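PDB 4P5A: thymidylate synthase ThyX from Streptomyces cacaoi subsp. asoensis, which methylates UMP or dUMP at the uracil ring, probably taking the carbon from methylenetetrahydrofolate and reducing power from NADPH through FAD. Local coordinates for residues B[10-15]-B[209-214]; B[71-76]-B[176-181]; B[109-114]-B[132-137]. One frame throughout, in Å; residues are numbered along the deposited sequence.

Interaction 1. Residues B[10-15]-B[209-214]; sequences SDITVE and IEMVAE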
loop_
_atom_site.group_PDB
_atom_site.type_symbol
_atom_site.label_atom_id
_atom_site.label_comp_id
_atom_site.label_asym_id
_atom_site.label_seq_id
_atom_site.Cartn_x
_atom_site.Cartn_y
_atom_site.Cartn_z
ATOM N N SER B 10 -29.611 -17.135 1.586
ATOM C CA SER B 10 -28.392 -17.794 1.966
ATOM C C SER B 10 -27.332 -17.674 0.902
ATOM O O SER B 10 -26.331 -18.378 0.995
ATOM C CB SER B 10 -28.641 -19.274 2.187
ATOM O OG SER B 10 -29.451 -19.490 3.351
ATOM N N ASP B 11 -27.587 -16.913 -0.154
ATOM C CA ASP B 11 -26.653 -16.978 -1.282
ATOM C C ASP B 11 -25.653 -15.804 -1.133
ATOM O O ASP B 11 -25.953 -14.785 -0.511
ATOM C CB ASP B 11 -27.349 -16.861 -2.638
ATOM C CG ASP B 11 -28.235 -15.613 -2.760
ATOM O OD1 ASP B 11 -28.645 -15.016 -1.732
ATOM O OD2 ASP B 11 -28.533 -15.205 -3.906
ATOM N N ILE B 12 -24.492 -16.029 -1.691
ATOM C CA ILE B 12 -23.467 -14.993 -1.688
ATOM C C ILE B 12 -23.061 -14.937 -3.125
ATOM O O ILE B 12 -22.742 -15.993 -3.695
ATOM C CB ILE B 12 -22.276 -15.540 -0.962
ATOM C CG1 ILE B 12 -22.577 -15.895 0.482
ATOM C CG2 ILE B 12 -21.233 -14.438 -0.921
ATOM C CD1 ILE B 12 -22.728 -14.805 1.317
ATOM N N THR B 13 -23.183 -13.793 -3.753
ATOM C CA THR B 13 -22.974 -13.767 -5.202
ATOM C C THR B 13 -21.791 -12.907 -5.600
ATOM O O THR B 13 -21.459 -11.923 -4.945
ATOM C CB THR B 13 -24.158 -13.294 -5.944
ATOM O OG1 THR B 13 -24.334 -11.946 -5.706
ATOM C CG2 THR B 13 -25.458 -14.048 -5.522
ATOM N N VAL B 14 -21.130 -13.344 -6.639
ATOM C CA VAL B 14 -19.913 -12.691 -7.188
ATOM C C VAL B 14 -20.118 -12.730 -8.703
ATOM O O VAL B 14 -20.434 -13.813 -9.309
ATOM C CB VAL B 14 -18.656 -13.488 -6.846
ATOM C CG1 VAL B 14 -17.491 -12.988 -7.641
ATOM C CG2 VAL B 14 -18.334 -13.419 -5.326
ATOM N N GLU B 15 -20.015 -11.562 -9.327
ATOM C CA GLU B 15 -20.041 -11.524 -10.830
ATOM C C GLU B 15 -18.818 -10.792 -11.267
ATOM O O GLU B 15 -18.536 -9.742 -10.752
ATOM C CB GLU B 15 -21.270 -10.743 -11.320
ATOM C CG GLU B 15 -22.604 -11.443 -10.916
ATOM C CD GLU B 15 -23.803 -10.460 -10.899
ATOM O OE1 GLU B 15 -24.612 -10.559 -9.926
ATOM O OE2 GLU B 15 -23.861 -9.576 -11.834
ATOM N N ILE B 209 -16.896 -15.941 3.583
ATOM C CA ILE B 209 -15.870 -15.352 2.720
ATOM C C ILE B 209 -15.207 -16.341 1.805
ATOM O O ILE B 209 -14.852 -16.003 0.653
ATOM C CB ILE B 209 -14.814 -14.475 3.555
ATOM C CG1 ILE B 209 -13.869 -13.694 2.601
ATOM C CG2 ILE B 209 -13.964 -15.428 4.416
ATOM C CD1 ILE B 209 -14.668 -12.593 1.834
ATOM N N GLU B 210 -15.194 -17.596 2.248
ATOM C CA GLU B 210 -14.654 -18.647 1.380
ATOM C C GLU B 210 -15.566 -18.799 0.163
ATOM O O GLU B 210 -15.072 -19.076 -0.923
ATOM C CB GLU B 210 -14.516 -19.961 2.124
ATOM C CG GLU B 210 -13.829 -21.039 1.225
ATOM C CD GLU B 210 -13.646 -22.352 1.988
ATOM O OE1 GLU B 210 -12.600 -22.912 1.746
ATOM O OE2 GLU B 210 -14.567 -22.843 2.740
ATOM N N MET B 211 -16.891 -18.708 0.332
ATOM C CA MET B 211 -17.784 -18.729 -0.844
ATOM C C MET B 211 -17.531 -17.619 -1.842
ATOM O O MET B 211 -17.613 -17.828 -3.056
ATOM C CB MET B 211 -19.242 -18.702 -0.375
ATOM C CG MET B 211 -19.586 -19.952 0.508
ATOM S SD MET B 211 -21.179 -19.652 1.346
ATOM C CE MET B 211 -22.305 -19.511 -0.047
ATOM N N VAL B 212 -17.236 -16.427 -1.329
ATOM C CA VAL B 212 -16.826 -15.310 -2.211
ATOM C C VAL B 212 -15.595 -15.719 -2.941
ATOM O O VAL B 212 -15.497 -15.541 -4.215
ATOM C CB VAL B 212 -16.568 -14.015 -1.375
ATOM C CG1 VAL B 212 -15.938 -12.886 -2.276
ATOM C CG2 VAL B 212 -17.901 -13.512 -0.683
ATOM N N ALA B 213 -14.563 -16.139 -2.165
ATOM C CA ALA B 213 -13.260 -16.466 -2.763
ATOM C C ALA B 213 -13.408 -17.563 -3.847
ATOM O O ALA B 213 -12.729 -17.475 -4.866
ATOM C CB ALA B 213 -12.301 -16.984 -1.686
ATOM N N GLU B 214 -14.209 -18.618 -3.601
ATOM C CA GLU B 214 -14.273 -19.701 -4.605
ATOM C C GLU B 214 -14.875 -19.211 -5.922
ATOM O O GLU B 214 -14.434 -19.595 -6.998
ATOM C CB GLU B 214 -15.131 -20.918 -4.043
ATOM C CG GLU B 214 -14.403 -21.559 -2.906
ATOM C CD GLU B 214 -15.274 -22.554 -2.076
ATOM O OE1 GLU B 214 -16.559 -22.429 -2.083
ATOM O OE2 GLU B 214 -14.625 -23.416 -1.426
#

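Interaction 2. Residues B[71-76]-B[176-181]; sequences TFLVRA and VLYATC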
loop_
_atom_site.group_PDB
_atom_site.type_symbol
_atom_site.label_atom_id
_atom_site.label_comp_id
_atom_site.label_asym_id
_atom_site.label_seq_id
_atom_site.Cartn_x
_atom_site.Cartn_y
_atom_site.Cartn_z
ATOM N N THR B 71 -12.543 -6.746 -12.033
ATOM C CA THR B 71 -13.483 -6.022 -11.090
ATOM C C THR B 71 -14.662 -6.933 -10.856
ATOM O O THR B 71 -15.280 -7.408 -11.816
ATOM C CB THR B 71 -14.002 -4.754 -11.739
ATOM O OG1 THR B 71 -12.891 -3.789 -11.937
ATOM C CG2 THR B 71 -15.149 -4.065 -10.934
ATOM N N PHE B 72 -14.991 -7.155 -9.604
ATOM C CA PHE B 72 -16.107 -8.034 -9.225
ATOM C C PHE B 72 -17.231 -7.231 -8.604
ATOM O O PHE B 72 -16.977 -6.330 -7.784
ATOM C CB PHE B 72 -15.651 -9.051 -8.176
ATOM C CG PHE B 72 -14.629 -10.018 -8.704
ATOM C CD1 PHE B 72 -15.058 -11.080 -9.540
ATOM C CD2 PHE B 72 -13.287 -9.843 -8.423
ATOM C CE1 PHE B 72 -14.125 -12.025 -10.031
ATOM C CE2 PHE B 72 -12.340 -10.767 -8.923
ATOM C CZ PHE B 72 -12.773 -11.827 -9.733
ATOM N N LEU B 73 -18.450 -7.659 -8.854
ATOM C CA LEU B 73 -19.615 -7.187 -8.097
ATOM C C LEU B 73 -19.933 -8.270 -7.097
ATOM O O LEU B 73 -20.207 -9.454 -7.466
ATOM C CB LEU B 73 -20.864 -7.042 -9.051
ATOM C CG LEU B 73 -22.234 -6.596 -8.413
ATOM C CD1 LEU B 73 -22.128 -5.239 -7.720
ATOM C CD2 LEU B 73 -23.228 -6.428 -9.639
ATOM N N VAL B 74 -19.946 -7.901 -5.813
ATOM C CA VAL B 74 -20.108 -8.876 -4.758
ATOM C C VAL B 74 -21.345 -8.482 -3.930
ATOM O O VAL B 74 -21.504 -7.351 -3.548
ATOM C CB VAL B 74 -18.865 -8.825 -3.790
ATOM C CG1 VAL B 74 -19.048 -9.853 -2.618
ATOM C CG2 VAL B 74 -17.564 -9.171 -4.599
ATOM N N ARG B 75 -22.245 -9.433 -3.682
ATOM C CA ARG B 75 -23.305 -9.239 -2.732
ATOM C C ARG B 75 -23.201 -10.211 -1.549
ATOM O O ARG B 75 -23.161 -11.450 -1.743
ATOM C CB ARG B 75 -24.658 -9.459 -3.445
ATOM C CG ARG B 75 -25.902 -9.109 -2.546
ATOM C CD ARG B 75 -27.287 -9.186 -3.374
ATOM N NE ARG B 75 -27.044 -8.933 -4.800
ATOM C CZ ARG B 75 -27.112 -7.741 -5.401
ATOM N NH1 ARG B 75 -27.474 -6.639 -4.728
ATOM N NH2 ARG B 75 -26.831 -7.646 -6.688
ATOM N N ALA B 76 -23.106 -9.680 -0.325
ATOM C CA ALA B 76 -22.774 -10.548 0.823
ATOM C C ALA B 76 -23.214 -9.776 2.039
ATOM O O ALA B 76 -23.304 -8.523 1.996
ATOM C CB ALA B 76 -21.201 -10.847 0.870
ATOM N N VAL B 176 -23.623 -4.570 -1.050
ATOM C CA VAL B 176 -23.224 -4.814 -2.393
ATOM C C VAL B 176 -22.063 -3.882 -2.660
ATOM O O VAL B 176 -22.109 -2.732 -2.189
ATOM C CB VAL B 176 -24.369 -4.605 -3.401
ATOM C CG1 VAL B 176 -24.907 -3.219 -3.432
ATOM C CG2 VAL B 176 -23.964 -5.034 -4.764
ATOM N N LEU B 177 -21.044 -4.342 -3.367
ATOM C CA LEU B 177 -19.879 -3.455 -3.615
ATOM C C LEU B 177 -19.167 -3.944 -4.888
ATOM O O LEU B 177 -19.357 -5.090 -5.336
ATOM C CB LEU B 177 -18.867 -3.542 -2.402
ATOM C CG LEU B 177 -18.216 -4.903 -2.180
ATOM C CD1 LEU B 177 -16.822 -4.662 -1.436
ATOM C CD2 LEU B 177 -18.950 -5.882 -1.259
ATOM N N TYR B 178 -18.349 -3.046 -5.476
ATOM C CA TYR B 178 -17.347 -3.443 -6.444
ATOM C C TYR B 178 -16.044 -3.672 -5.690
ATOM O O TYR B 178 -15.700 -2.889 -4.750
ATOM C CB TYR B 178 -17.128 -2.264 -7.388
ATOM C CG TYR B 178 -18.031 -2.269 -8.613
ATOM C CD1 TYR B 178 -17.587 -1.734 -9.851
ATOM C CD2 TYR B 178 -19.337 -2.713 -8.532
ATOM C CE1 TYR B 178 -18.502 -1.653 -10.980
ATOM C CE2 TYR B 178 -20.244 -2.624 -9.623
ATOM C CZ TYR B 178 -19.770 -2.108 -10.875
ATOM O OH TYR B 178 -20.736 -2.104 -11.905
ATOM N N ALA B 179 -15.317 -4.692 -6.118
ATOM C CA ALA B 179 -13.993 -5.085 -5.512
ATOM C C ALA B 179 -13.096 -5.372 -6.729
ATOM O O ALA B 179 -13.431 -6.239 -7.614
ATOM C CB ALA B 179 -14.122 -6.363 -4.653
ATOM N N THR B 180 -12.028 -4.578 -6.842
ATOM C CA THR B 180 -11.098 -4.669 -7.978
ATOM C C THR B 180 -9.695 -5.112 -7.473
ATOM O O THR B 180 -9.218 -4.630 -6.456
ATOM C CB THR B 180 -11.024 -3.265 -8.757
ATOM O OG1 THR B 180 -12.324 -3.027 -9.383
ATOM C CG2 THR B 180 -9.957 -3.298 -9.859
ATOM N N CYS B 181 -9.060 -6.043 -8.202
ATOM C CA CYS B 181 -7.752 -6.599 -7.736
ATOM C C CYS B 181 -6.964 -6.868 -8.995
ATOM O O CYS B 181 -7.546 -6.927 -10.091
ATOM C CB CYS B 181 -7.911 -7.989 -6.966
ATOM S SG CYS B 181 -8.848 -9.139 -7.875
#

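Interaction 3. Residues B[109-114]-B[132-137]; sequences PDATRL and DDHQQV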
loop_
_atom_site.group_PDB
_atom_site.type_symbol
_atom_site.label_atom_id
_atom_site.label_comp_id
_atom_site.label_asym_id
_atom_site.label_seq_id
_atom_site.Cartn_x
_atom_site.Cartn_y
_atom_site.Cartn_z
ATOM N N PRO B 109 -27.545 -18.977 7.240
ATOM C CA PRO B 109 -26.827 -20.080 6.590
ATOM C C PRO B 109 -27.791 -21.098 5.985
ATOM O O PRO B 109 -28.877 -21.284 6.539
ATOM C CB PRO B 109 -25.994 -20.677 7.708
ATOM C CG PRO B 109 -26.494 -20.030 9.062
ATOM C CD PRO B 109 -27.374 -18.868 8.703
ATOM N N ASP B 110 -27.402 -21.766 4.901
ATOM C CA ASP B 110 -28.290 -22.836 4.395
ATOM C C ASP B 110 -28.095 -24.180 5.142
ATOM O O ASP B 110 -27.295 -24.328 6.095
ATOM C CB ASP B 110 -28.160 -23.021 2.908
ATOM C CG ASP B 110 -26.842 -23.579 2.518
ATOM O OD1 ASP B 110 -26.088 -24.218 3.339
ATOM O OD2 ASP B 110 -26.540 -23.398 1.349
ATOM N N ALA B 111 -28.854 -25.175 4.715
ATOM C CA ALA B 111 -28.864 -26.409 5.504
ATOM C C ALA B 111 -27.542 -27.168 5.468
ATOM O O ALA B 111 -27.347 -28.026 6.302
ATOM C CB ALA B 111 -30.088 -27.319 5.117
ATOM N N THR B 112 -26.626 -26.849 4.556
ATOM C CA THR B 112 -25.344 -27.563 4.457
ATOM C C THR B 112 -24.250 -26.944 5.353
ATOM O O THR B 112 -23.278 -27.591 5.698
ATOM C CB THR B 112 -24.803 -27.637 2.981
ATOM O OG1 THR B 112 -24.364 -26.347 2.584
ATOM C CG2 THR B 112 -25.872 -28.048 2.045
ATOM N N ARG B 113 -24.413 -25.690 5.731
ATOM C CA ARG B 113 -23.416 -25.015 6.599
ATOM C C ARG B 113 -23.125 -25.786 7.908
ATOM O O ARG B 113 -24.051 -26.264 8.623
ATOM C CB ARG B 113 -23.938 -23.631 6.945
ATOM C CG ARG B 113 -22.907 -22.503 6.566
ATOM C CD ARG B 113 -22.087 -22.381 7.692
ATOM N NE ARG B 113 -21.343 -21.126 7.763
ATOM C CZ ARG B 113 -20.361 -21.007 8.643
ATOM N NH1 ARG B 113 -20.074 -22.040 9.403
ATOM N NH2 ARG B 113 -19.696 -19.884 8.812
ATOM N N LEU B 114 -21.865 -25.842 8.290
ATOM C CA LEU B 114 -21.540 -26.490 9.593
ATOM C C LEU B 114 -21.884 -25.501 10.669
ATOM O O LEU B 114 -21.503 -24.330 10.556
ATOM C CB LEU B 114 -20.059 -26.822 9.649
ATOM C CG LEU B 114 -19.575 -27.620 8.411
ATOM C CD1 LEU B 114 -18.060 -27.701 8.306
ATOM C CD2 LEU B 114 -20.190 -29.016 8.338
ATOM N N ASP B 132 -32.416 -29.970 13.958
ATOM C CA ASP B 132 -32.803 -29.043 14.983
ATOM C C ASP B 132 -31.886 -27.781 15.112
ATOM O O ASP B 132 -32.380 -26.655 15.381
ATOM C CB ASP B 132 -32.945 -29.691 16.358
ATOM C CG ASP B 132 -33.595 -28.719 17.333
ATOM O OD1 ASP B 132 -34.637 -28.113 16.927
ATOM O OD2 ASP B 132 -33.054 -28.482 18.438
ATOM N N ASP B 133 -30.577 -27.977 14.953
ATOM C CA ASP B 133 -29.639 -26.797 14.968
ATOM C C ASP B 133 -29.994 -25.776 13.881
ATOM O O ASP B 133 -30.095 -24.591 14.179
ATOM C CB ASP B 133 -28.165 -27.217 14.851
ATOM C CG ASP B 133 -27.689 -27.955 16.100
ATOM O OD1 ASP B 133 -26.845 -28.871 16.008
ATOM O OD2 ASP B 133 -28.181 -27.618 17.203
ATOM N N HIS B 134 -30.194 -26.233 12.644
ATOM C CA HIS B 134 -30.535 -25.304 11.573
ATOM C C HIS B 134 -31.850 -24.597 11.898
ATOM O O HIS B 134 -31.952 -23.379 11.788
ATOM C CB HIS B 134 -30.613 -25.957 10.192
ATOM C CG HIS B 134 -30.758 -24.962 9.067
ATOM N ND1 HIS B 134 -31.868 -24.902 8.251
ATOM C CD2 HIS B 134 -29.928 -23.981 8.635
ATOM C CE1 HIS B 134 -31.715 -23.933 7.364
ATOM N NE2 HIS B 134 -30.535 -23.367 7.581
ATOM N N GLN B 135 -32.852 -25.374 12.328
ATOM C CA GLN B 135 -34.157 -24.757 12.649
ATOM C C GLN B 135 -34.052 -23.679 13.705
ATOM O O GLN B 135 -34.781 -22.717 13.587
ATOM C CB GLN B 135 -35.178 -25.813 13.106
ATOM C CG GLN B 135 -35.715 -26.684 11.961
ATOM C CD GLN B 135 -36.337 -28.044 12.504
ATOM O OE1 GLN B 135 -36.761 -28.899 11.712
ATOM N NE2 GLN B 135 -36.361 -28.224 13.854
ATOM N N GLN B 136 -33.221 -23.899 14.725
ATOM C CA GLN B 136 -33.036 -23.003 15.858
ATOM C C GLN B 136 -32.354 -21.733 15.363
ATOM O O GLN B 136 -32.779 -20.603 15.710
ATOM C CB GLN B 136 -32.156 -23.654 16.952
ATOM C CG GLN B 136 -32.983 -24.391 17.990
ATOM C CD GLN B 136 -34.373 -23.706 18.167
ATOM O OE1 GLN B 136 -34.513 -22.661 18.861
ATOM N NE2 GLN B 136 -35.384 -24.257 17.463
ATOM N N VAL B 137 -31.357 -21.912 14.503
ATOM C CA VAL B 137 -30.773 -20.711 13.838
ATOM C C VAL B 137 -31.777 -19.896 13.013
ATOM O O VAL B 137 -31.901 -18.667 13.241
ATOM C CB VAL B 137 -29.467 -21.025 13.039
ATOM C CG1 VAL B 137 -28.974 -19.788 12.232
ATOM C CG2 VAL B 137 -28.356 -21.484 13.996
#

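Interaction 1. Residues B[10-15]-B[209-214]
Val14 and Val212 bring their CA atoms within 6.4 Å where the entry to strand 13-20 packs against helix 207-223. Ile12 and Val14 both direct their CB toward the helix, while Thr13 between them turns away. Val212 divides its two methyls between them: CG2 presses on Ile12 CG2 at 3.5 Å, closer than carbons usually settle, and CG1 meets Val14 CG2 at 3.9 Å. With CG1 anti to the backbone N, chi1 168°, Val14 is left with CG2 beside that N, 3.7 Å from Val212 O. Met211 crosses Ile12 at about a right angle. Its chain bends at the sulfur, chi3 63°, and carries the terminal CE to 3.7 Å from Ile12 CG1, with SD a little farther off. Gln215, just beyond segment 209-214, donates to Ile12 O and receives a weak bond from Val14 N, while the backbones of Thr13 and Glu15 bond to strand 69-77. This is helix-on-sheet packing in the ThyX fold; the Val212 side chain is about 12 Å from a bound 5-bromo-UMP and a bound FAD. These side chains join strand and helix by apolar packing of branched methyls and a thioether, while Gln215 makes the polar ties.

Interaction 2. Residues B[71-76]-B[176-181]
Phe72 and Ala179, then Val74 and Leu177, are the hydrogen-bonded pairs of two antiparallel strands whose short axes run at 151°. Phe72 N gives Ala179 O a bond of 2.7 Å and Val74 N bonds Leu177 O; Ala179 N and Leu177 N return the bonds. The tightest packing lies on the face bearing Thr71, Leu73, Arg75, Val176, Tyr178 and Thr180. There the hydroxyls of Thr71 and Thr180 share a hydrogen bond, OG1 to OG1 2.7 Å, and His67 of the second subunit bonds the Thr180 hydroxyl too. The Tyr178 ring is wedged between neighbours: Thr71 CG2 approaches CD1 obliquely at 3.5 Å, and Leu73 CD1 comes to the ring edge, 3.7 Å from CE2. The same Leu73 methyl is pushed to 3.5 Å from Val176 CG2, a close fit. At the partly exposed end of this same face the Arg75 guanidinium lays one face over Val176 CG2, with NH1 at 3.9 Å and the chain bent at chi3, -27°. These are the two central strands of a four-stranded antiparallel sheet, flanked by strands 13-20 and 91-94, and this face meets the second subunit, where Ser33 O bonds Tyr178 OH. A phenylalanine in place of Tyr178 would probably leave that carbonyl of the second subunit without its mate and weaken the link across the interface. The other face, where Met216 of helix 207-223 packs on Phe72 and Val74, fits more loosely within this pair of strands: Val74 CG2 and Ala179 CB stand 4.4 Å apart, and Cys181 SG sits in the plane of the Phe72 ring, at its edge, 4.0 Å from CE2. Leu177 here also touches Glu94, an FAD-binding residue.

Interaction 3. Residues B[109-114]-B[132-137]
A type I beta turn from Asp110 to Arg113, reinforced by an Asx turn, packs its Ala111, together with Pro109 just before it, against His134 of helix 131-157. Asp110 OD1 holds the turn together by accepting three bonds: from Thr112 N at 2.9 Å, arriving above the carboxylate plane; from Thr112 OG1 at 2.8 Å, on the syn side; and from Arg113 N at 3.3 Å, nearly along the C-O axis. The helix side is carried by the His134 ring, which was modelled in two conformers; what follows holds for one of them. With CG anti to the backbone N, chi1 -171°, the ring extends from the helix and donates from NE2 to Pro109 O, 2.9 Å away with an N-H...O angle of 158°. The oxygen lies in the ring plane, but NE2 stands tilted from the carbonyl plane of Pro109. Over one face of the ring sits Ala111 CA, 4.0 Å from its centre in a CH-pi contact. Beside the imidazole contact, Val137 CG1 meets the Pro109 ring at CG and CD, 4.0 Å from CD, and both residues also pack on the third subunit, against Ile160 and Leu167. In this conformer the imidazole must carry a proton on NE2, and one hydrogen bond, one CH-pi contact and the Pro109-Val137 packing tie the loop to the helix.

Along the chain the contacts nest: interaction 3 inside the loop closed by interaction 2, and that inside the loop closed by interaction 1. Interactions 1 and 2, centres about 10 Å apart, share one sheet, since strand 13-20 of the first borders strand 69-77 of the second, and Val14 packs on Phe72. Helix 207-223, one side of interaction 1, also packs through Met216 on Phe72 and Val74 of interaction 2. Interaction 3 lies peripherally, about 18 Å from interaction 1 and 27 Å from interaction 2, centre to centre, yet Ser10 touches Pro109 and Asp110. Together they join the sheet beside the nucleotide and flavin sites to outlying helix 131-157. Interactions 2 and 3 face different subunits.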